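Local coordinates for protein phytochromobilin synthase (Solanum lycopersicum, PDB 6KME) that probably catalyses the ferredoxin-dependent reduction of biliverdin IX alpha to phytochromobilin, a step in the making of phytochrome, at residues I112-F117 with T233-K238; K297-R302 with G308-D313. The protein carries 1 engineered substitution. All coordinates share one frame; numbering follows the deposited sequence.

Interaction 1: I112-F117 with T233-K238; sequences IFCANF and TWRSEK. With BLA (biliverdine IX alpha), chain B.
The guanidinium of Arg235 has the methyl CMB of biliverdin over one face, with NH2 3.4 Å from CMB, while Asn116 ND2 and water 1 lie at its edge, near its plane. Asn116 OD1 and Cys114 SG approach the same group obliquely. The neighbouring Trp234 ring takes Lys238 CB on one face and has the biliverdin oxygen OB at its edge, 3.7 Å from NE1. The side chains of Asn116, on strand 112-119, and Arg235, on helix 218-238, run antiparallel alongside one another, with amide and guanidinium planes 69° apart. Arg235 NH2 donates to Asn116 OD1 at 3.0 Å, but the bond is bent (138° at the hydrogen) and the donor stands above the carbonyl plane. Water 1 bridges the same two groups, donating to Asn116 OD1 at 2.6 Å and accepting from Arg235 NH1. With OD1 doubly used, the other branch of the amide, ND2, reaches the biliverdin oxygen OC at 2.7 Å. The Arg235 chain bends about CG-CD (chi3 66°), which brings NE 3.7 Å from CAB of the biliverdin vinyl group. Cys114 SG completes the cluster, 3.8 Å from Arg235 NH1 and close to the ligand methyl. Outside the segments, Arg235 NH2 forms a salt bridge with Asp239 and NH1 meets Tyr231 OH. A leucine in place of Arg235 would probably leave Asn116 OD1 without the guanidinium donor and Asp239 without this ionic partner, setting the amide freer to turn. Strand and helix thus meet through a polar bridge beside the substrate: the arginine and water probably fix which end of the amide faces biliverdin, and by drawing on OD1 they may make ND2 a somewhat stronger donor to OC.

Interaction 2: K297-R302 with G308-D313; sequences KSFENR and GEFIGD. With BLA (biliverdine IX alpha), chain B.
Water 2 bridges Ser298 and Asp313, donating to Asp313 O at 2.6 Å and lying 2.7 Å from Ser298 OG, two atoms that are themselves 4.2 Å apart. The hydroxyl is placed for this by a first torsion that sets OG anti to the backbone N (chi1 -163°). A second bridge runs from backbone to backbone: water 3 accepts from Asp313 N and donates to Asn301 O, 3.0 Å away. No direct hydrogen bond joins the two segments, so the polar part of the contact is carried by solvent. Both waters also border the Phe299 ring, water 2 over one face, offset toward the rim, and water 3 at the edge in its plane. Ring carbon CE1 does the touching: it lies 4.2 Å from Gly312 CA, which comes in at the ring edge, and 4.3 Å from Phe310 CZ in an oblique apolar contact. Phe310 in turn carries Gly312 N over one face, 3.5 Å above its plane. Gly312, with no side chain, sits close to both rings. Beyond the segments, Phe299 O accepts from Trp163 NE1, Phe310 packs edge-to-face with Trp304, and the guanidinium of Arg302 is held by the carbonyls of Pro177 and Val179. At the other end, Lys297 belongs to the biliverdin pocket, its CE 3.8 Å from propionate oxygen O1A. Gly312 and Asp313 are poorly ordered, in keeping with a loose surface contact. The arrangement is loop against loop, not a beta hairpin: the C-terminal tail doubles back beside the segment leaving the short strand 297-298, which pairs with strand 167-168 in a small two-stranded antiparallel sheet.

From the N terminus, after helix 34-47, the chain builds the seven-stranded antiparallel sheet, and interaction 1 joins its strand 112-119 to the end of helix 218-238, closing a long loop of 115 residues, about half of it helical. Interaction 2 opens after that loop has closed and spans only five residues, so the two are in series and neither nest nor cross. The first is buried near the middle of the chain, on a face of the central sheet; the second lies at the surface, where the C-terminal tail folds back. Their centres are 20 Å apart and their nearest atoms about 10 Å. Biliverdin links them, touched by both segments of interaction 1 and by Lys297 of interaction 2.

Interaction 1: I112-F117 with T233-K238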
loop_
_atom_site.group_PDB
_atom_site.type_symbol
_atom_site.label_atom_id
_atom_site.label_comp_id
_atom_site.label_asym_id
_atom_site.label_seq_id
_atom_site.Cartn_x
_atom_site.Cartn_y
_atom_site.Cartn_z
ATOM N N ILE A 112 6.726 1.918 4.027
ATOM C CA ILE A 112 5.336 1.560 4.281
ATOM C C ILE A 112 5.063 0.191 3.666
ATOM O O ILE A 112 5.245 -0.002 2.462
ATOM C CB ILE A 112 4.391 2.625 3.711
ATOM C CG1 ILE A 112 4.512 3.897 4.555
ATOM C CG2 ILE A 112 2.974 2.092 3.660
ATOM C CD1 ILE A 112 3.910 5.142 3.909
ATOM N N PHE A 113 4.651 -0.773 4.493
ATOM C CA PHE A 113 4.280 -2.075 3.963
ATOM C C PHE A 113 2.923 -1.960 3.290
ATOM O O PHE A 113 1.996 -1.367 3.843
ATOM C CB PHE A 113 4.240 -3.159 5.049
ATOM C CG PHE A 113 3.964 -4.539 4.489
ATOM C CD1 PHE A 113 5.006 -5.317 3.982
ATOM C CD2 PHE A 113 2.659 -5.030 4.408
ATOM C CE1 PHE A 113 4.751 -6.584 3.417
ATOM C CE2 PHE A 113 2.396 -6.280 3.848
ATOM C CZ PHE A 113 3.448 -7.064 3.356
ATOM N N CYS A 114 2.805 -2.539 2.094
ATOM C CA CYS A 114 1.644 -2.329 1.233
ATOM C C CYS A 114 1.274 -3.639 0.544
ATOM O O CYS A 114 2.086 -4.198 -0.201
ATOM C CB CYS A 114 1.954 -1.230 0.211
ATOM S SG CYS A 114 0.732 -1.005 -1.107
ATOM N N ALA A 115 0.061 -4.136 0.794
ATOM C CA ALA A 115 -0.473 -5.305 0.088
ATOM C C ALA A 115 -1.891 -4.977 -0.356
ATOM O O ALA A 115 -2.779 -4.772 0.482
ATOM C CB ALA A 115 -0.458 -6.557 0.962
ATOM N N ASN A 116 -2.096 -4.914 -1.672
ATOM C CA ASN A 116 -3.388 -4.574 -2.273
ATOM C C ASN A 116 -3.718 -5.652 -3.303
ATOM O O ASN A 116 -3.196 -5.642 -4.427
ATOM C CB ASN A 116 -3.359 -3.186 -2.905
ATOM C CG ASN A 116 -3.485 -2.085 -1.880
ATOM O OD1 ASN A 116 -2.510 -1.719 -1.227
ATOM N ND2 ASN A 116 -4.689 -1.564 -1.717
ATOM N N PHE A 117 -4.580 -6.590 -2.918
ATOM C CA PHE A 117 -4.918 -7.736 -3.758
ATOM C C PHE A 117 -6.370 -7.616 -4.193
ATOM O O PHE A 117 -7.270 -7.611 -3.345
ATOM C CB PHE A 117 -4.725 -9.049 -3.004
ATOM C CG PHE A 117 -3.336 -9.266 -2.453
ATOM C CD1 PHE A 117 -2.259 -8.480 -2.850
ATOM C CD2 PHE A 117 -3.115 -10.290 -1.553
ATOM C CE1 PHE A 117 -0.987 -8.703 -2.335
ATOM C CE2 PHE A 117 -1.835 -10.522 -1.033
ATOM C CZ PHE A 117 -0.778 -9.726 -1.435
ATOM N N THR A 233 -2.050 11.345 0.966
ATOM C CA THR A 233 -2.870 12.248 0.172
ATOM C C THR A 233 -3.031 11.720 -1.248
ATOM O O THR A 233 -4.143 11.723 -1.797
ATOM C CB THR A 233 -2.250 13.641 0.165
ATOM O OG1 THR A 233 -2.271 14.186 1.492
ATOM C CG2 THR A 233 -3.026 14.554 -0.771
ATOM N N TRP A 234 -1.934 11.253 -1.852
ATOM C CA TRP A 234 -2.021 10.655 -3.183
ATOM C C TRP A 234 -3.000 9.489 -3.196
ATOM O O TRP A 234 -3.940 9.456 -4.003
ATOM C CB TRP A 234 -0.642 10.190 -3.658
ATOM C CG TRP A 234 -0.749 9.295 -4.859
ATOM C CD1 TRP A 234 -0.698 7.923 -4.876
ATOM C CD2 TRP A 234 -0.990 9.705 -6.217
ATOM N NE1 TRP A 234 -0.875 7.461 -6.166
ATOM C CE2 TRP A 234 -1.048 8.532 -7.005
ATOM C CE3 TRP A 234 -1.134 10.950 -6.843
ATOM C CZ2 TRP A 234 -1.264 8.568 -8.392
ATOM C CZ3 TRP A 234 -1.343 10.984 -8.230
ATOM C CH2 TRP A 234 -1.406 9.799 -8.981
ATOM N N ARG A 235 -2.806 8.527 -2.287
ATOM C CA ARG A 235 -3.619 7.316 -2.305
ATOM C C ARG A 235 -5.069 7.607 -1.956
ATOM O O ARG A 235 -5.980 7.023 -2.557
ATOM C CB ARG A 235 -3.018 6.264 -1.361
ATOM C CG ARG A 235 -1.674 5.713 -1.850
ATOM C CD ARG A 235 -1.287 4.405 -1.153
ATOM N NE ARG A 235 -2.207 3.328 -1.516
ATOM C CZ ARG A 235 -2.249 2.148 -0.911
ATOM N NH1 ARG A 235 -1.406 1.878 0.088
ATOM N NH2 ARG A 235 -3.130 1.239 -1.302
ATOM N N SER A 236 -5.325 8.516 -1.014
ATOM C CA SER A 236 -6.726 8.755 -0.689
ATOM C C SER A 236 -7.463 9.416 -1.847
ATOM O O SER A 236 -8.684 9.268 -1.951
ATOM C CB SER A 236 -6.864 9.577 0.598
ATOM O OG SER A 236 -6.480 10.911 0.388
ATOM N N GLU A 237 -6.751 10.095 -2.747
ATOM C CA GLU A 237 -7.385 10.705 -3.917
ATOM C C GLU A 237 -7.490 9.753 -5.112
ATOM O O GLU A 237 -8.502 9.774 -5.819
ATOM C CB GLU A 237 -6.620 11.971 -4.331
ATOM C CG GLU A 237 -7.279 12.782 -5.467
ATOM C CD GLU A 237 -8.510 13.572 -5.012
ATOM O OE1 GLU A 237 -8.534 14.049 -3.859
ATOM O OE2 GLU A 237 -9.457 13.717 -5.814
ATOM N N LYS A 238 -6.479 8.911 -5.357
ATOM C CA LYS A 238 -6.327 8.242 -6.651
ATOM C C LYS A 238 -6.195 6.716 -6.618
ATOM O O LYS A 238 -6.039 6.119 -7.695
ATOM C CB LYS A 238 -5.099 8.811 -7.393
ATOM C CG LYS A 238 -5.248 10.270 -7.873
ATOM C CD LYS A 238 -6.456 10.423 -8.795
ATOM C CE LYS A 238 -6.562 11.809 -9.426
ATOM N NZ LYS A 238 -7.868 11.969 -10.153
HETATM C CHA BLA B . -6.024 -1.909 -10.527
HETATM N NA BLA B . -4.459 -1.217 -8.579
HETATM C C1A BLA B . -4.732 -1.353 -9.950
HETATM C C2A BLA B . -3.568 -0.852 -10.681
HETATM C C3A BLA B . -2.592 -0.405 -9.685
HETATM C C4A BLA B . -3.169 -0.640 -8.392
HETATM C CMA BLA B . -1.196 0.186 -9.896
HETATM C CAA BLA B . -3.507 -0.813 -12.234
HETATM C CBA BLA B . -4.260 0.394 -12.726
HETATM C CGA BLA B . -3.307 1.641 -12.824
HETATM O O1A BLA B . -2.334 1.392 -13.472
HETATM O O2A BLA B . -3.725 2.602 -12.248
HETATM C CHB BLA B . -2.559 -0.382 -7.007
HETATM N NB BLA B . -1.447 1.768 -7.229
HETATM C C1B BLA B . -1.928 0.712 -6.422
HETATM C C2B BLA B . -1.144 0.952 -5.062
HETATM C C3B BLA B . -0.524 2.196 -5.085
HETATM C C4B BLA B . -0.757 2.771 -6.484
HETATM C CMB BLA B . -1.357 0.010 -3.890
HETATM O OB BLA B . -0.492 3.859 -6.969
HETATM C CAB BLA B . 0.326 3.080 -4.207
HETATM C CBB BLA B . 0.852 4.326 -4.250
HETATM N NC BLA B . -7.745 -2.462 -5.543
HETATM C C1C BLA B . -7.399 -2.363 -4.175
HETATM C C2C BLA B . -8.718 -2.510 -3.405
HETATM C C3C BLA B . -9.731 -2.686 -4.348
HETATM C C4C BLA B . -9.121 -2.659 -5.769
HETATM C CMC BLA B . -8.685 -2.436 -1.873
HETATM O OC BLA B . -6.221 -2.195 -3.903
HETATM C CAC BLA B . -11.177 -2.866 -4.048
HETATM C CBC BLA B . -11.991 -2.388 -3.081
HETATM C CHD BLA B . -9.583 -2.761 -7.055
HETATM N ND BLA B . -7.504 -2.252 -8.515
HETATM C C1D BLA B . -8.787 -2.564 -8.333
HETATM C C2D BLA B . -9.531 -2.750 -9.642
HETATM C C3D BLA B . -8.611 -2.539 -10.653
HETATM C C4D BLA B . -7.256 -2.204 -9.966
HETATM C CMD BLA B . -11.007 -3.101 -9.644
HETATM C CAD BLA B . -8.723 -2.576 -12.182
HETATM C CBD BLA B . -9.505 -1.415 -12.766
HETATM C CGD BLA B . -8.784 0.000 -12.668
HETATM O O1D BLA B . -9.529 0.845 -12.202
HETATM O O2D BLA B . -7.629 -0.002 -13.073
HETATM O O HOH W 1 -2.254 -0.742 1.219
#

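Interaction 2: K297-R302 with G308-D313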
loop_
_atom_site.group_PDB
_atom_site.type_symbol
_atom_site.label_atom_id
_atom_site.label_comp_id
_atom_site.label_asym_id
_atom_site.label_seq_id
_atom_site.Cartn_x
_atom_site.Cartn_y
_atom_site.Cartn_z
ATOM N N LYS A 297 -0.552 5.904 -18.770
ATOM C CA LYS A 297 0.034 4.639 -18.327
ATOM C C LYS A 297 1.286 4.357 -19.142
ATOM O O LYS A 297 1.294 4.558 -20.362
ATOM C CB LYS A 297 -0.957 3.473 -18.497
ATOM C CG LYS A 297 -2.125 3.477 -17.523
ATOM C CD LYS A 297 -2.894 2.152 -17.568
ATOM C CE LYS A 297 -4.144 2.185 -16.664
ATOM N NZ LYS A 297 -4.776 0.830 -16.465
ATOM N N SER A 298 2.335 3.874 -18.476
ATOM C CA SER A 298 3.590 3.580 -19.157
ATOM C C SER A 298 4.260 2.386 -18.479
ATOM O O SER A 298 3.649 1.696 -17.660
ATOM C CB SER A 298 4.496 4.816 -19.171
ATOM O OG SER A 298 5.503 4.658 -20.151
ATOM N N PHE A 299 5.519 2.128 -18.856
ATOM C CA PHE A 299 6.350 1.057 -18.297
ATOM C C PHE A 299 5.736 -0.316 -18.583
ATOM O O PHE A 299 5.313 -1.051 -17.693
ATOM C CB PHE A 299 6.579 1.257 -16.791
ATOM C CG PHE A 299 7.032 2.639 -16.434
ATOM C CD1 PHE A 299 8.321 3.057 -16.735
ATOM C CD2 PHE A 299 6.163 3.530 -15.820
ATOM C CE1 PHE A 299 8.739 4.339 -16.412
ATOM C CE2 PHE A 299 6.576 4.817 -15.497
ATOM C CZ PHE A 299 7.866 5.218 -15.789
ATOM N N GLU A 300 5.716 -0.644 -19.871
ATOM C CA GLU A 300 5.245 -1.957 -20.286
ATOM C C GLU A 300 6.157 -3.062 -19.765
ATOM O O GLU A 300 5.696 -4.188 -19.537
ATOM C CB GLU A 300 5.111 -1.990 -21.815
ATOM C CG GLU A 300 5.964 -2.984 -22.549
ATOM C CD GLU A 300 5.693 -2.953 -24.048
ATOM O OE1 GLU A 300 5.231 -1.905 -24.542
ATOM O OE2 GLU A 300 5.924 -3.975 -24.718
ATOM N N ASN A 301 7.435 -2.761 -19.545
ATOM C CA ASN A 301 8.353 -3.713 -18.935
ATOM C C ASN A 301 8.832 -3.179 -17.591
ATOM O O ASN A 301 8.814 -1.974 -17.331
ATOM C CB ASN A 301 9.552 -4.011 -19.850
ATOM C CG ASN A 301 9.135 -4.641 -21.161
ATOM O OD1 ASN A 301 9.491 -4.159 -22.238
ATOM N ND2 ASN A 301 8.366 -5.723 -21.081
ATOM N N ARG A 302 9.249 -4.104 -16.733
ATOM C CA ARG A 302 9.683 -3.761 -15.384
ATOM C C ARG A 302 10.810 -2.734 -15.441
ATOM O O ARG A 302 11.836 -2.989 -16.084
ATOM C CB ARG A 302 10.143 -5.009 -14.640
ATOM C CG ARG A 302 10.412 -4.721 -13.148
ATOM C CD ARG A 302 11.030 -5.898 -12.426
ATOM N NE ARG A 302 11.273 -5.524 -11.028
ATOM C CZ ARG A 302 10.330 -5.521 -10.089
ATOM N NH1 ARG A 302 9.092 -5.896 -10.398
ATOM N NH2 ARG A 302 10.618 -5.143 -8.843
ATOM N N GLY A 308 18.321 -4.134 -9.307
ATOM C CA GLY A 308 17.509 -3.124 -8.661
ATOM C C GLY A 308 17.795 -1.704 -9.083
ATOM O O GLY A 308 17.362 -0.771 -8.395
ATOM N N GLU A 309 18.517 -1.508 -10.184
ATOM C CA GLU A 309 18.795 -0.180 -10.716
ATOM C C GLU A 309 17.679 0.255 -11.657
ATOM O O GLU A 309 17.243 -0.521 -12.512
ATOM C CB GLU A 309 20.139 -0.178 -11.443
ATOM C CG GLU A 309 21.314 -0.480 -10.522
ATOM C CD GLU A 309 22.563 -0.906 -11.273
ATOM O OE1 GLU A 309 22.510 -1.030 -12.519
ATOM O OE2 GLU A 309 23.600 -1.120 -10.610
ATOM N N PHE A 310 17.230 1.500 -11.505
ATOM C CA PHE A 310 16.139 2.013 -12.324
ATOM C C PHE A 310 16.602 2.273 -13.759
ATOM O O PHE A 310 17.590 2.978 -13.991
ATOM C CB PHE A 310 15.575 3.291 -11.708
ATOM C CG PHE A 310 14.317 3.770 -12.364
ATOM C CD1 PHE A 310 13.091 3.234 -12.011
ATOM C CD2 PHE A 310 14.359 4.749 -13.347
ATOM C CE1 PHE A 310 11.919 3.668 -12.623
ATOM C CE2 PHE A 310 13.191 5.190 -13.968
ATOM C CZ PHE A 310 11.971 4.648 -13.607
ATOM N N ILE A 311 15.875 1.711 -14.723
ATOM C CA ILE A 311 16.193 1.846 -16.140
ATOM C C ILE A 311 15.022 2.379 -16.953
ATOM O O ILE A 311 15.143 2.502 -18.171
ATOM C CB ILE A 311 16.673 0.504 -16.734
ATOM C CG1 ILE A 311 15.558 -0.541 -16.640
ATOM C CG2 ILE A 311 17.927 0.006 -16.030
ATOM C CD1 ILE A 311 15.926 -1.902 -17.195
ATOM N N GLY A 312 13.907 2.722 -16.313
ATOM C CA GLY A 312 12.604 2.914 -16.940
ATOM C C GLY A 312 12.470 3.551 -18.310
ATOM O O GLY A 312 12.922 4.680 -18.527
ATOM N N ASP A 313 11.797 2.839 -19.227
ATOM C CA ASP A 313 11.553 3.335 -20.573
ATOM C C ASP A 313 10.077 3.655 -20.708
ATOM O O ASP A 313 9.666 4.814 -20.473
ATOM C CB ASP A 313 12.016 2.322 -21.631
ATOM C CG ASP A 313 13.525 2.312 -21.828
ATOM O OD1 ASP A 313 14.277 2.543 -20.857
ATOM O OD2 ASP A 313 13.973 2.075 -22.972
HETATM C CHA BLA B . -6.024 -1.909 -10.527
HETATM N NA BLA B . -4.459 -1.217 -8.579
HETATM C C1A BLA B . -4.732 -1.353 -9.950
HETATM C C2A BLA B . -3.568 -0.852 -10.681
HETATM C C3A BLA B . -2.592 -0.405 -9.685
HETATM C C4A BLA B . -3.169 -0.640 -8.392
HETATM C CMA BLA B . -1.196 0.186 -9.896
HETATM C CAA BLA B . -3.507 -0.813 -12.234
HETATM C CBA BLA B . -4.260 0.394 -12.726
HETATM C CGA BLA B . -3.307 1.641 -12.824
HETATM O O1A BLA B . -2.334 1.392 -13.472
HETATM O O2A BLA B . -3.725 2.602 -12.248
HETATM C CHB BLA B . -2.559 -0.382 -7.007
HETATM N NB BLA B . -1.447 1.768 -7.229
HETATM C C1B BLA B . -1.928 0.712 -6.422
HETATM C C2B BLA B . -1.144 0.952 -5.062
HETATM C C3B BLA B . -0.524 2.196 -5.085
HETATM C C4B BLA B . -0.757 2.771 -6.484
HETATM C CMB BLA B . -1.357 0.010 -3.890
HETATM O OB BLA B . -0.492 3.859 -6.969
HETATM C CAB BLA B . 0.326 3.080 -4.207
HETATM C CBB BLA B . 0.852 4.326 -4.250
HETATM N NC BLA B . -7.745 -2.462 -5.543
HETATM C C1C BLA B . -7.399 -2.363 -4.175
HETATM C C2C BLA B . -8.718 -2.510 -3.405
HETATM C C3C BLA B . -9.731 -2.686 -4.348
HETATM C C4C BLA B . -9.121 -2.659 -5.769
HETATM C CMC BLA B . -8.685 -2.436 -1.873
HETATM O OC BLA B . -6.221 -2.195 -3.903
HETATM C CAC BLA B . -11.177 -2.866 -4.048
HETATM C CBC BLA B . -11.991 -2.388 -3.081
HETATM C CHD BLA B . -9.583 -2.761 -7.055
HETATM N ND BLA B . -7.504 -2.252 -8.515
HETATM C C1D BLA B . -8.787 -2.564 -8.333
HETATM C C2D BLA B . -9.531 -2.750 -9.642
HETATM C C3D BLA B . -8.611 -2.539 -10.653
HETATM C C4D BLA B . -7.256 -2.204 -9.966
HETATM C CMD BLA B . -11.007 -3.101 -9.644
HETATM C CAD BLA B . -8.723 -2.576 -12.182
HETATM C CBD BLA B . -9.505 -1.415 -12.766
HETATM C CGD BLA B . -8.784 0.000 -12.668
HETATM O O1D BLA B . -9.529 0.845 -12.202
HETATM O O2D BLA B . -7.629 -0.002 -13.073
HETATM O O HOH W 2 7.657 6.166 -19.660
HETATM O O HOH W 3 10.391 0.237 -18.485
#